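PDB 3IAL: prolyl-tRNA synthetase from Giardia lamblia ATCC 50803, which probably catalyses the ATP-dependent attachment of L-proline to tRNA(Pro), and is bound here to the reaction intermediate prolyl-adenylate. Local coordinates for residues F56-I61 against R276-A281; Q147-F152 against W170-C175; G240-G245 against L268-I273. One frame throughout, in Å; residues are numbered along the deposited sequence.

Overall arrangement
All three contacts belong to the catalytic part of a class II synthetase, and each touches the bound prolyl-adenylate. Contacts 2 and 3 lie in the antiparallel sheet under the ligand, their centres about 11 Å apart, and are joined because strands 167-177 and 263-274 are neighbours, hydrogen-bonded through Asn171 N to Ile273 O and Ala173 N to Ala271 O. Along the chain contact 2 closes before contact 3 opens. Contact 1 brackets both: helix 52-71 comes first, and helix 276-285 follows directly on strand 263-274. Its centre is about 15 Å from contact 2 and 21 Å from contact 3, toward the adenosine; the others reach the prolyl end.

Contact 1: F56-I61 against R276-A281; sequences FMENAI and RVLACA. With PR8 (5'-O-[(R)-hydroxy{[(2S)-pyrrolidin-2-ylcarbonyl]oxy}phosphoryl]adenosine), chain H.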
loop_
_atom_site.group_PDB
_atom_site.type_symbol
_atom_site.label_atom_id
_atom_site.label_comp_id
_atom_site.label_asym_id
_atom_site.label_seq_id
_atom_site.Cartn_x
_atom_site.Cartn_y
_atom_site.Cartn_z
ATOM N N PHE B 56 3.771 -10.097 -2.934
ATOM C CA PHE B 56 2.341 -10.245 -3.196
ATOM C C PHE B 56 1.585 -10.761 -1.959
ATOM O O PHE B 56 0.467 -10.331 -1.688
ATOM C CB PHE B 56 2.068 -11.176 -4.384
ATOM C CG PHE B 56 0.612 -11.409 -4.610
ATOM C CD1 PHE B 56 -0.083 -10.654 -5.535
ATOM C CD2 PHE B 56 -0.088 -12.321 -3.830
ATOM C CE1 PHE B 56 -1.437 -10.827 -5.713
ATOM C CE2 PHE B 56 -1.449 -12.498 -4.003
ATOM C CZ PHE B 56 -2.124 -11.747 -4.948
ATOM N N MET B 57 2.203 -11.687 -1.229
ATOM C CA MET B 57 1.598 -12.283 -0.033
ATOM C C MET B 57 1.476 -11.262 1.099
ATOM O O MET B 57 0.439 -11.165 1.749
ATOM C CB MET B 57 2.438 -13.460 0.451
ATOM C CG MET B 57 2.684 -14.562 -0.607
ATOM S SD MET B 57 3.923 -15.758 -0.079
ATOM C CE MET B 57 4.172 -16.700 -1.614
ATOM N N GLU B 58 2.548 -10.506 1.318
ATOM C CA GLU B 58 2.608 -9.484 2.366
ATOM C C GLU B 58 1.595 -8.392 2.096
ATOM O O GLU B 58 0.864 -7.966 2.995
ATOM C CB GLU B 58 4.013 -8.865 2.424
ATOM C CG GLU B 58 4.163 -7.720 3.426
ATOM C CD GLU B 58 4.064 -8.162 4.874
ATOM O OE1 GLU B 58 4.078 -9.389 5.152
ATOM O OE2 GLU B 58 3.992 -7.266 5.742
ATOM N N ASN B 59 1.568 -7.937 0.851
ATOM C CA ASN B 59 0.646 -6.895 0.439
ATOM C C ASN B 59 -0.801 -7.353 0.592
ATOM O O ASN B 59 -1.656 -6.579 1.018
ATOM C CB ASN B 59 0.913 -6.498 -1.002
ATOM C CG ASN B 59 0.218 -5.213 -1.390
ATOM O OD1 ASN B 59 -0.546 -5.180 -2.352
ATOM N ND2 ASN B 59 0.471 -4.148 -0.637
ATOM N N ALA B 60 -1.064 -8.621 0.276
ATOM C CA ALA B 60 -2.410 -9.178 0.410
ATOM C C ALA B 60 -2.845 -9.217 1.868
ATOM O O ALA B 60 -3.992 -8.902 2.184
ATOM C CB ALA B 60 -2.480 -10.567 -0.205
ATOM N N ILE B 61 -1.937 -9.603 2.757
ATOM C CA ILE B 61 -2.245 -9.649 4.181
ATOM C C ILE B 61 -2.578 -8.245 4.700
ATOM O O ILE B 61 -3.617 -8.048 5.366
ATOM C CB ILE B 61 -1.097 -10.258 4.992
ATOM C CG1 ILE B 61 -1.023 -11.772 4.736
ATOM C CG2 ILE B 61 -1.288 -9.975 6.493
ATOM C CD1 ILE B 61 0.238 -12.428 5.254
ATOM N N ARG B 276 5.652 -11.153 10.341
ATOM C CA ARG B 276 5.520 -12.392 11.119
ATOM C C ARG B 276 4.230 -13.168 10.847
ATOM O O ARG B 276 4.208 -14.384 10.993
ATOM C CB ARG B 276 5.609 -12.087 12.616
ATOM C CG ARG B 276 6.985 -11.686 13.045
ATOM C CD ARG B 276 7.022 -11.419 14.522
ATOM N NE ARG B 276 8.387 -11.386 15.014
ATOM C CZ ARG B 276 8.731 -11.290 16.288
ATOM N NH1 ARG B 276 7.802 -11.208 17.242
ATOM N NH2 ARG B 276 10.022 -11.284 16.607
ATOM N N VAL B 277 3.157 -12.471 10.480
ATOM C CA VAL B 277 1.898 -13.129 10.111
ATOM C C VAL B 277 2.133 -14.033 8.891
ATOM O O VAL B 277 1.729 -15.203 8.890
ATOM C CB VAL B 277 0.782 -12.113 9.798
ATOM C CG1 VAL B 277 -0.527 -12.828 9.453
ATOM C CG2 VAL B 277 0.567 -11.155 10.969
ATOM N N LEU B 278 2.807 -13.484 7.876
ATOM C CA LEU B 278 3.196 -14.246 6.691
ATOM C C LEU B 278 4.131 -15.394 7.082
ATOM O O LEU B 278 3.941 -16.524 6.642
ATOM C CB LEU B 278 3.859 -13.337 5.651
ATOM C CG LEU B 278 4.307 -13.962 4.325
ATOM C CD1 LEU B 278 3.118 -14.563 3.586
ATOM C CD2 LEU B 278 5.034 -12.935 3.444
ATOM N N ALA B 279 5.120 -15.111 7.923
ATOM C CA ALA B 279 6.006 -16.158 8.438
ATOM C C ALA B 279 5.201 -17.347 8.982
ATOM O O ALA B 279 5.497 -18.497 8.652
ATOM C CB ALA B 279 6.929 -15.609 9.507
ATOM N N CYS B 280 4.185 -17.061 9.798
ATOM C CA CYS B 280 3.335 -18.106 10.398
ATOM C C CYS B 280 2.595 -18.940 9.349
ATOM O O CYS B 280 2.694 -20.160 9.342
ATOM C CB CYS B 280 2.315 -17.498 11.364
ATOM S SG CYS B 280 3.008 -16.904 12.917
ATOM N N ALA B 281 1.869 -18.266 8.466
ATOM C CA ALA B 281 1.089 -18.924 7.413
ATOM C C ALA B 281 1.952 -19.825 6.537
ATOM O O ALA B 281 1.542 -20.931 6.190
ATOM C CB ALA B 281 0.398 -17.895 6.557
HETATM C C PR8 H . 3.682 -2.423 19.049
HETATM N N PR8 H . 3.220 -0.109 18.530
HETATM O O PR8 H . 4.782 -2.187 18.547
HETATM P P PR8 H . 4.368 -4.790 19.369
HETATM N N1 PR8 H . 10.690 -8.414 12.944
HETATM C C2 PR8 H . 9.482 -8.696 12.469
HETATM N N3 PR8 H . 8.368 -8.406 13.146
HETATM C C4 PR8 H . 8.420 -7.818 14.340
HETATM C C5 PR8 H . 9.669 -7.517 14.874
HETATM C C6 PR8 H . 10.817 -7.824 14.148
HETATM N N6 PR8 H . 12.021 -7.534 14.642
HETATM N N7 PR8 H . 9.469 -6.944 16.054
HETATM C C8 PR8 H . 8.152 -6.885 16.263
HETATM N N9 PR8 H . 7.502 -7.424 15.223
HETATM C CA PR8 H . 2.619 -1.327 19.101
HETATM C CB PR8 H . 1.463 -1.717 18.194
HETATM C CD PR8 H . 2.290 0.412 17.534
HETATM C CG PR8 H . 1.662 -0.855 16.940
HETATM C "C1'" PR8 H . 6.012 -7.535 15.112
HETATM O O10 PR8 H . 3.301 -3.603 19.609
HETATM O O1P PR8 H . 5.607 -4.639 20.175
HETATM C "C2'" PR8 H . 5.413 -8.535 16.131
HETATM O "O2'" PR8 H . 4.368 -9.299 15.512
HETATM O O2P PR8 H . 3.591 -6.135 19.777
HETATM C "C3'" PR8 H . 4.767 -7.627 17.151
HETATM O "O3'" PR8 H . 3.714 -8.314 17.832
HETATM C "C4'" PR8 H . 4.194 -6.612 16.179
HETATM O "O4'" PR8 H . 5.372 -6.256 15.421
HETATM C "C5'" PR8 H . 3.619 -5.448 16.957
HETATM O "O5'" PR8 H . 4.613 -4.873 17.781
HETATM O O HOH W 1 2.532 -10.415 7.327
#
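Leu278 projects from helix 276-285 onto helix 52-71 and meets three residues of it, Met57, Glu58 and Ile61. Starting at its root, CB rests 3.8 Å from Ile61 CD1 and also lies near Glu58 OE1. With CG anti to the backbone N (chi1 -179°), the isobutyl fork is directed at the other helix. One branch, CD1, presses against the root of Met57, 3.4 Å from Met57 CB, which is tight for two carbons, and reaches Met57 SD more loosely; the two side chains cross at about a right angle. The other branch, CD2, fills in between Met57 CB and Glu58 OE1. Farther along, Ile61 CG2 touches Val277 CG1 at 4.2 Å, widening the apolar patch.

No direct hydrogen bond joins the helices, but a water links them. It donates to Glu58 OE1 at 2.9 Å and accepts from Leu278 N at 3.1 Å, so an amide in the first turn of helix 276-285 is satisfied beside the apolar packing. The other carboxylate oxygen, Glu58 OE2, is hydrogen-bonded to His169.

Arg276 points elsewhere: its extended chain lays the guanidinium over one face of the adenine, roughly parallel, with NE at a stacking distance of 3.5 Å from PR8 N3. Ile163 O and Gln237 O accept from this group and help to fix its orientation. Opening the helix after strand 263-274, it is consistent with the arginine of class II motif 3.

The segment axes pass 9.9 Å apart at 114°, so helices 52-71 and 276-285 cross in the protein interior beside strand 235-245, where Val277 packs on Thr238.

Contact 2: Q147-F152 against W170-C175; sequences QTCTIF and WNEAHC. With PR8 (5'-O-[(R)-hydroxy{[(2S)-pyrrolidin-2-ylcarbonyl]oxy}phosphoryl]adenosine), chain H.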
loop_
_atom_site.group_PDB
_atom_site.type_symbol
_atom_site.label_atom_id
_atom_site.label_comp_id
_atom_site.label_asym_id
_atom_site.label_seq_id
_atom_site.Cartn_x
_atom_site.Cartn_y
_atom_site.Cartn_z
ATOM N N GLN B 147 -1.790 2.803 9.842
ATOM C CA GLN B 147 -0.917 2.953 8.691
ATOM C C GLN B 147 -0.138 1.676 8.419
ATOM O O GLN B 147 0.223 0.946 9.334
ATOM C CB GLN B 147 0.047 4.116 8.877
ATOM C CG GLN B 147 1.052 3.948 10.001
ATOM C CD GLN B 147 1.951 5.158 10.131
ATOM O OE1 GLN B 147 1.727 6.175 9.470
ATOM N NE2 GLN B 147 2.970 5.062 10.993
ATOM N N THR B 148 0.095 1.424 7.140
ATOM C CA THR B 148 0.892 0.307 6.680
ATOM C C THR B 148 2.175 0.941 6.213
ATOM O O THR B 148 2.151 1.837 5.376
ATOM C CB THR B 148 0.220 -0.403 5.503
ATOM O OG1 THR B 148 -0.986 -1.016 5.964
ATOM C CG2 THR B 148 1.154 -1.448 4.886
ATOM N N CYS B 149 3.289 0.499 6.772
ATOM C CA CYS B 149 4.572 1.138 6.505
ATOM C C CYS B 149 5.674 0.234 7.030
ATOM O O CYS B 149 5.406 -0.884 7.471
ATOM C CB CYS B 149 4.647 2.510 7.191
ATOM S SG CYS B 149 4.695 2.438 9.027
ATOM N N THR B 150 6.908 0.723 6.996
ATOM C CA THR B 150 8.006 0.010 7.621
ATOM C C THR B 150 8.466 0.784 8.850
ATOM O O THR B 150 8.345 2.021 8.904
ATOM C CB THR B 150 9.162 -0.277 6.638
ATOM O OG1 THR B 150 9.930 0.909 6.386
ATOM C CG2 THR B 150 8.619 -0.826 5.331
ATOM N N ILE B 151 8.934 0.034 9.848
ATOM C CA ILE B 151 9.583 0.586 11.035
ATOM C C ILE B 151 11.010 0.042 11.075
ATOM O O ILE B 151 11.355 -0.855 10.288
ATOM C CB ILE B 151 8.825 0.228 12.336
ATOM C CG1 ILE B 151 8.535 -1.279 12.413
ATOM C CG2 ILE B 151 7.526 1.038 12.434
ATOM C CD1 ILE B 151 8.253 -1.778 13.843
ATOM N N PHE B 152 11.828 0.580 11.981
ATOM C CA PHE B 152 13.269 0.299 12.003
ATOM C C PHE B 152 13.773 -0.042 13.412
ATOM O O PHE B 152 13.538 0.710 14.351
ATOM C CB PHE B 152 14.044 1.500 11.446
ATOM C CG PHE B 152 13.683 1.848 10.021
ATOM C CD1 PHE B 152 14.451 1.380 8.960
ATOM C CD2 PHE B 152 12.579 2.640 9.745
ATOM C CE1 PHE B 152 14.124 1.695 7.650
ATOM C CE2 PHE B 152 12.236 2.964 8.423
ATOM C CZ PHE B 152 13.008 2.490 7.379
ATOM N N TRP B 170 4.990 -3.505 8.307
ATOM C CA TRP B 170 3.929 -3.760 9.273
ATOM C C TRP B 170 2.726 -2.853 9.095
ATOM O O TRP B 170 2.749 -1.943 8.275
ATOM C CB TRP B 170 4.491 -3.677 10.706
ATOM C CG TRP B 170 4.497 -2.323 11.411
ATOM C CD1 TRP B 170 4.384 -1.080 10.856
ATOM C CD2 TRP B 170 4.693 -2.115 12.815
ATOM N NE1 TRP B 170 4.464 -0.119 11.831
ATOM C CE2 TRP B 170 4.661 -0.729 13.043
ATOM C CE3 TRP B 170 4.887 -2.973 13.904
ATOM C CZ2 TRP B 170 4.795 -0.180 14.314
ATOM C CZ3 TRP B 170 5.017 -2.427 15.171
ATOM C CH2 TRP B 170 4.971 -1.043 15.362
ATOM N N ASN B 171 1.684 -3.117 9.877
ATOM C CA ASN B 171 0.590 -2.178 10.054
ATOM C C ASN B 171 0.413 -1.897 11.536
ATOM O O ASN B 171 0.434 -2.824 12.361
ATOM C CB ASN B 171 -0.698 -2.717 9.425
ATOM C CG ASN B 171 -1.909 -1.807 9.661
ATOM O OD1 ASN B 171 -2.448 -1.761 10.761
ATOM N ND2 ASN B 171 -2.355 -1.114 8.614
ATOM N N GLU B 172 0.273 -0.611 11.863
ATOM C CA GLU B 172 0.003 -0.160 13.226
ATOM C C GLU B 172 -1.255 0.704 13.265
ATOM O O GLU B 172 -1.384 1.662 12.502
ATOM C CB GLU B 172 1.196 0.617 13.806
ATOM C CG GLU B 172 1.615 1.878 13.045
ATOM C CD GLU B 172 2.892 2.502 13.605
ATOM O OE1 GLU B 172 3.808 2.837 12.816
ATOM O OE2 GLU B 172 2.976 2.664 14.841
ATOM N N ALA B 173 -2.185 0.320 14.134
ATOM C CA ALA B 173 -3.410 1.057 14.405
ATOM C C ALA B 173 -3.268 1.758 15.752
ATOM O O ALA B 173 -2.708 1.179 16.683
ATOM C CB ALA B 173 -4.585 0.097 14.454
ATOM N N HIS B 174 -3.778 2.989 15.847
ATOM C CA HIS B 174 -3.738 3.799 17.073
ATOM C C HIS B 174 -5.082 4.514 17.213
ATOM O O HIS B 174 -5.522 5.207 16.277
ATOM C CB HIS B 174 -2.627 4.858 17.009
ATOM C CG HIS B 174 -1.243 4.296 16.898
ATOM N ND1 HIS B 174 -0.395 4.177 17.981
ATOM C CD2 HIS B 174 -0.551 3.835 15.825
ATOM C CE1 HIS B 174 0.753 3.655 17.580
ATOM N NE2 HIS B 174 0.685 3.435 16.277
ATOM N N CYS B 175 -5.740 4.339 18.360
ATOM C CA CYS B 175 -7.040 4.950 18.593
ATOM C C CYS B 175 -7.071 5.714 19.893
ATOM O O CYS B 175 -6.468 5.304 20.886
ATOM C CB CYS B 175 -8.146 3.903 18.611
ATOM S SG CYS B 175 -8.273 2.932 17.104
HETATM C C PR8 H . 3.682 -2.423 19.049
HETATM N N PR8 H . 3.220 -0.109 18.530
HETATM O O PR8 H . 4.782 -2.187 18.547
HETATM P P PR8 H . 4.368 -4.790 19.369
HETATM N N1 PR8 H . 10.690 -8.414 12.944
HETATM C C2 PR8 H . 9.482 -8.696 12.469
HETATM N N3 PR8 H . 8.368 -8.406 13.146
HETATM C C4 PR8 H . 8.420 -7.818 14.340
HETATM C C5 PR8 H . 9.669 -7.517 14.874
HETATM C C6 PR8 H . 10.817 -7.824 14.148
HETATM N N6 PR8 H . 12.021 -7.534 14.642
HETATM N N7 PR8 H . 9.469 -6.944 16.054
HETATM C C8 PR8 H . 8.152 -6.885 16.263
HETATM N N9 PR8 H . 7.502 -7.424 15.223
HETATM C CA PR8 H . 2.619 -1.327 19.101
HETATM C CB PR8 H . 1.463 -1.717 18.194
HETATM C CD PR8 H . 2.290 0.412 17.534
HETATM C CG PR8 H . 1.662 -0.855 16.940
HETATM C "C1'" PR8 H . 6.012 -7.535 15.112
HETATM O O10 PR8 H . 3.301 -3.603 19.609
HETATM O O1P PR8 H . 5.607 -4.639 20.175
HETATM C "C2'" PR8 H . 5.413 -8.535 16.131
HETATM O "O2'" PR8 H . 4.368 -9.299 15.512
HETATM O O2P PR8 H . 3.591 -6.135 19.777
HETATM C "C3'" PR8 H . 4.767 -7.627 17.151
HETATM O "O3'" PR8 H . 3.714 -8.314 17.832
HETATM C "C4'" PR8 H . 4.194 -6.612 16.179
HETATM O "O4'" PR8 H . 5.372 -6.256 15.421
HETATM C "C5'" PR8 H . 3.619 -5.448 16.957
HETATM O "O5'" PR8 H . 4.613 -4.873 17.781
#
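The Trp170 indole is sandwiched between Ile151 and Glu172. On one face Ile151 CD1 stands 3.4 Å from the centroid of the six-membered ring and 7° off its normal, a CH-pi contact. Glu172 CB lies on the opposite face. In the ring plane, the edge meets Glu172 OE1 and the prolyl carbonyl oxygen of the ligand, with Trp170 CH2 3.4 Å from PR8 O. Cys149 SG also sits at an edge, 4.8 Å from the centroid of the five-membered ring.

Glu172 CG sits between its backbone N and carbonyl carbon, the chain extended beyond, which carries the carboxylate alongside Gln147. Gln147 NE2 donates to Glu172 OE1 at 3.0 Å, the acceptor lying in the amide plane but met from above the carboxylate plane. Ser123 and a weak bond from Trp170 NE1 also reach OE1, and Phe79 N holds Gln147 OE1. On the other side of the sheet, Asn171 ND2 donates almost straight to Thr148 OG1 (3.0 Å, 171°), an oxygen also bonded to Glu66.

The strands pair antiparallel, Gln147-Glu172 and Cys149-Trp170 hydrogen-bonded and Thr148-Asn171 non-hydrogen-bonded between them; with their connecting loop they are consistent with motif 2 of class II synthetases.

His174 NE2 donates to Glu172 OE2 at 2.8 Å, on the anti side but tilted well out of the carboxylate plane. The carboxylate is therefore gripped at both oxygens beside the pyrrolidine, where Glu172 CB comes 3.5 Å from PR8 CG; Trp170 CH2, the Glu172 methylene and carboxylate, and His174 CE1 line this side of the pocket as a mixed apolar and polar wall.

Contact 3: G240-G245 against L268-I273; sequences GIHNLG and LTCAGI. With PR8 (5'-O-[(R)-hydroxy{[(2S)-pyrrolidin-2-ylcarbonyl]oxy}phosphoryl]adenosine), chain H.
Gly240 and Gly272 face each other as a hydrogen-bonded pair in the antiparallel sheet of the class II synthetase fold, and the prolyl-adenylate lies directly on them. Gly240 CA is 3.2 Å from PR8 O2P, and Gly272 N is 3.5 Å from PR8 CB. With no side chain between, the backbone of both glycines lies against the ligand.

Next along this face comes the pair His242 and Cys270. His242 NE2 donates to PR8 O10, the oxygen bridging the prolyl and phosphate groups, at 2.8 Å with an N-H...O angle of 134°; a second bond from NE2 to PR8 O2P is weak. Cys270 SG, set between its own backbone N and carbonyl carbon (chi1 58°), rises toward the ligand and lies 3.9 Å from PR8 CA. Leu244 CD1 packs against the same sulfur.

A second shell sets these groups. Ser223 is hydrogen-bonded to His242 ND1 and so helps to fix the rotation of the imidazole, and Phe217 meets its ring. Cys270 is flanked by His174 of strand 167-177 and Glu124 of helix 124-134. On the reverse face, Ile241 CG1 touches Ala271 CB at 3.9 Å, next to Trp191 and Tyr190 of helix 180-201, and Thr269 OG1 is bonded to His177 and Tyr190.

Backbone bonds hold the two strands in register, among them His242 N to Cys270 O at 2.8 Å. Farther along segment 240-245, Asn243 forms an Asx turn: its OD1 accepts from Gly245 N at 3.1 Å.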
loop_
_atom_site.group_PDB
_atom_site.type_symbol
_atom_site.label_atom_id
_atom_site.label_comp_id
_atom_site.label_asym_id
_atom_site.label_seq_id
_atom_site.Cartn_x
_atom_site.Cartn_y
_atom_site.Cartn_z
ATOM N N GLY B 240 0.399 -7.791 18.551
ATOM C CA GLY B 240 0.519 -7.054 19.800
ATOM C C GLY B 240 -0.595 -6.041 19.885
ATOM O O GLY B 240 -0.719 -5.177 19.014
ATOM N N ILE B 241 -1.414 -6.159 20.924
ATOM C CA ILE B 241 -2.608 -5.340 21.087
ATOM C C ILE B 241 -2.585 -4.733 22.498
ATOM O O ILE B 241 -2.630 -5.459 23.489
ATOM C CB ILE B 241 -3.875 -6.207 20.838
ATOM C CG1 ILE B 241 -4.010 -6.498 19.343
ATOM C CG2 ILE B 241 -5.135 -5.536 21.362
ATOM C CD1 ILE B 241 -5.074 -7.527 18.981
ATOM N N HIS B 242 -2.514 -3.407 22.582
ATOM C CA HIS B 242 -2.174 -2.727 23.837
ATOM C C HIS B 242 -3.160 -1.662 24.292
ATOM O O HIS B 242 -3.670 -0.880 23.493
ATOM C CB HIS B 242 -0.793 -2.093 23.696
ATOM C CG HIS B 242 0.211 -3.005 23.066
ATOM N ND1 HIS B 242 0.880 -3.973 23.779
ATOM C CD2 HIS B 242 0.628 -3.126 21.785
ATOM C CE1 HIS B 242 1.674 -4.643 22.967
ATOM N NE2 HIS B 242 1.543 -4.149 21.751
ATOM N N ASN B 243 -3.405 -1.639 25.599
ATOM C CA ASN B 243 -4.150 -0.569 26.248
ATOM C C ASN B 243 -3.109 0.315 26.923
ATOM O O ASN B 243 -2.465 -0.098 27.882
ATOM C CB ASN B 243 -5.144 -1.140 27.269
ATOM C CG ASN B 243 -6.138 -0.091 27.779
ATOM O OD1 ASN B 243 -5.819 1.093 27.868
ATOM N ND2 ASN B 243 -7.345 -0.531 28.117
ATOM N N LEU B 244 -2.921 1.517 26.386
ATOM C CA LEU B 244 -1.881 2.427 26.858
ATOM C C LEU B 244 -2.360 3.328 28.002
ATOM O O LEU B 244 -1.577 4.107 28.558
ATOM C CB LEU B 244 -1.375 3.274 25.691
ATOM C CG LEU B 244 -0.818 2.474 24.511
ATOM C CD1 LEU B 244 -0.282 3.431 23.452
ATOM C CD2 LEU B 244 0.281 1.513 24.974
ATOM N N GLY B 245 -3.639 3.208 28.357
ATOM C CA GLY B 245 -4.227 4.008 29.418
ATOM C C GLY B 245 -4.214 5.484 29.077
ATOM O O GLY B 245 -4.469 5.876 27.932
ATOM N N LEU B 268 -5.696 5.790 25.280
ATOM C CA LEU B 268 -5.078 5.376 24.017
ATOM C C LEU B 268 -4.960 3.847 23.901
ATOM O O LEU B 268 -4.648 3.160 24.877
ATOM C CB LEU B 268 -3.697 6.019 23.863
ATOM C CG LEU B 268 -3.650 7.548 23.712
ATOM C CD1 LEU B 268 -2.212 8.037 23.799
ATOM C CD2 LEU B 268 -4.318 8.039 22.421
ATOM N N THR B 269 -5.210 3.331 22.702
ATOM C CA THR B 269 -4.953 1.932 22.388
ATOM C C THR B 269 -4.166 1.813 21.077
ATOM O O THR B 269 -4.145 2.744 20.261
ATOM C CB THR B 269 -6.263 1.103 22.308
ATOM O OG1 THR B 269 -7.047 1.509 21.175
ATOM C CG2 THR B 269 -7.094 1.271 23.593
ATOM N N CYS B 270 -3.501 0.677 20.887
ATOM C CA CYS B 270 -2.854 0.387 19.605
ATOM C C CYS B 270 -2.746 -1.095 19.322
ATOM O O CYS B 270 -2.857 -1.920 20.217
ATOM C CB CYS B 270 -1.480 1.041 19.504
ATOM S SG CYS B 270 -0.312 0.589 20.769
ATOM N N ALA B 271 -2.560 -1.416 18.050
ATOM C CA ALA B 271 -2.475 -2.795 17.601
ATOM C C ALA B 271 -1.484 -2.881 16.465
ATOM O O ALA B 271 -1.470 -2.020 15.588
ATOM C CB ALA B 271 -3.839 -3.308 17.155
ATOM N N GLY B 272 -0.665 -3.927 16.484
ATOM C CA GLY B 272 0.383 -4.099 15.486
ATOM C C GLY B 272 0.475 -5.521 14.970
ATOM O O GLY B 272 0.445 -6.477 15.749
ATOM N N ILE B 273 0.562 -5.644 13.652
ATOM C CA ILE B 273 0.924 -6.893 12.979
ATOM C C ILE B 273 1.990 -6.604 11.918
ATOM O O ILE B 273 1.985 -5.551 11.283
ATOM C CB ILE B 273 -0.284 -7.613 12.329
ATOM C CG1 ILE B 273 -1.002 -6.715 11.314
ATOM C CG2 ILE B 273 -1.243 -8.094 13.396
ATOM C CD1 ILE B 273 -1.857 -7.497 10.294
HETATM C C PR8 H . 3.682 -2.423 19.049
HETATM N N PR8 H . 3.220 -0.109 18.530
HETATM O O PR8 H . 4.782 -2.187 18.547
HETATM P P PR8 H . 4.368 -4.790 19.369
HETATM N N1 PR8 H . 10.690 -8.414 12.944
HETATM C C2 PR8 H . 9.482 -8.696 12.469
HETATM N N3 PR8 H . 8.368 -8.406 13.146
HETATM C C4 PR8 H . 8.420 -7.818 14.340
HETATM C C5 PR8 H . 9.669 -7.517 14.874
HETATM C C6 PR8 H . 10.817 -7.824 14.148
HETATM N N6 PR8 H . 12.021 -7.534 14.642
HETATM N N7 PR8 H . 9.469 -6.944 16.054
HETATM C C8 PR8 H . 8.152 -6.885 16.263
HETATM N N9 PR8 H . 7.502 -7.424 15.223
HETATM C CA PR8 H . 2.619 -1.327 19.101
HETATM C CB PR8 H . 1.463 -1.717 18.194
HETATM C CD PR8 H . 2.290 0.412 17.534
HETATM C CG PR8 H . 1.662 -0.855 16.940
HETATM C "C1'" PR8 H . 6.012 -7.535 15.112
HETATM O O10 PR8 H . 3.301 -3.603 19.609
HETATM O O1P PR8 H . 5.607 -4.639 20.175
HETATM C "C2'" PR8 H . 5.413 -8.535 16.131
HETATM O "O2'" PR8 H . 4.368 -9.299 15.512
HETATM O O2P PR8 H . 3.591 -6.135 19.777
HETATM C "C3'" PR8 H . 4.767 -7.627 17.151
HETATM O "O3'" PR8 H . 3.714 -8.314 17.832
HETATM C "C4'" PR8 H . 4.194 -6.612 16.179
HETATM O "O4'" PR8 H . 5.372 -6.256 15.421
HETATM C "C5'" PR8 H . 3.619 -5.448 16.957
HETATM O "O5'" PR8 H . 4.613 -4.873 17.781
#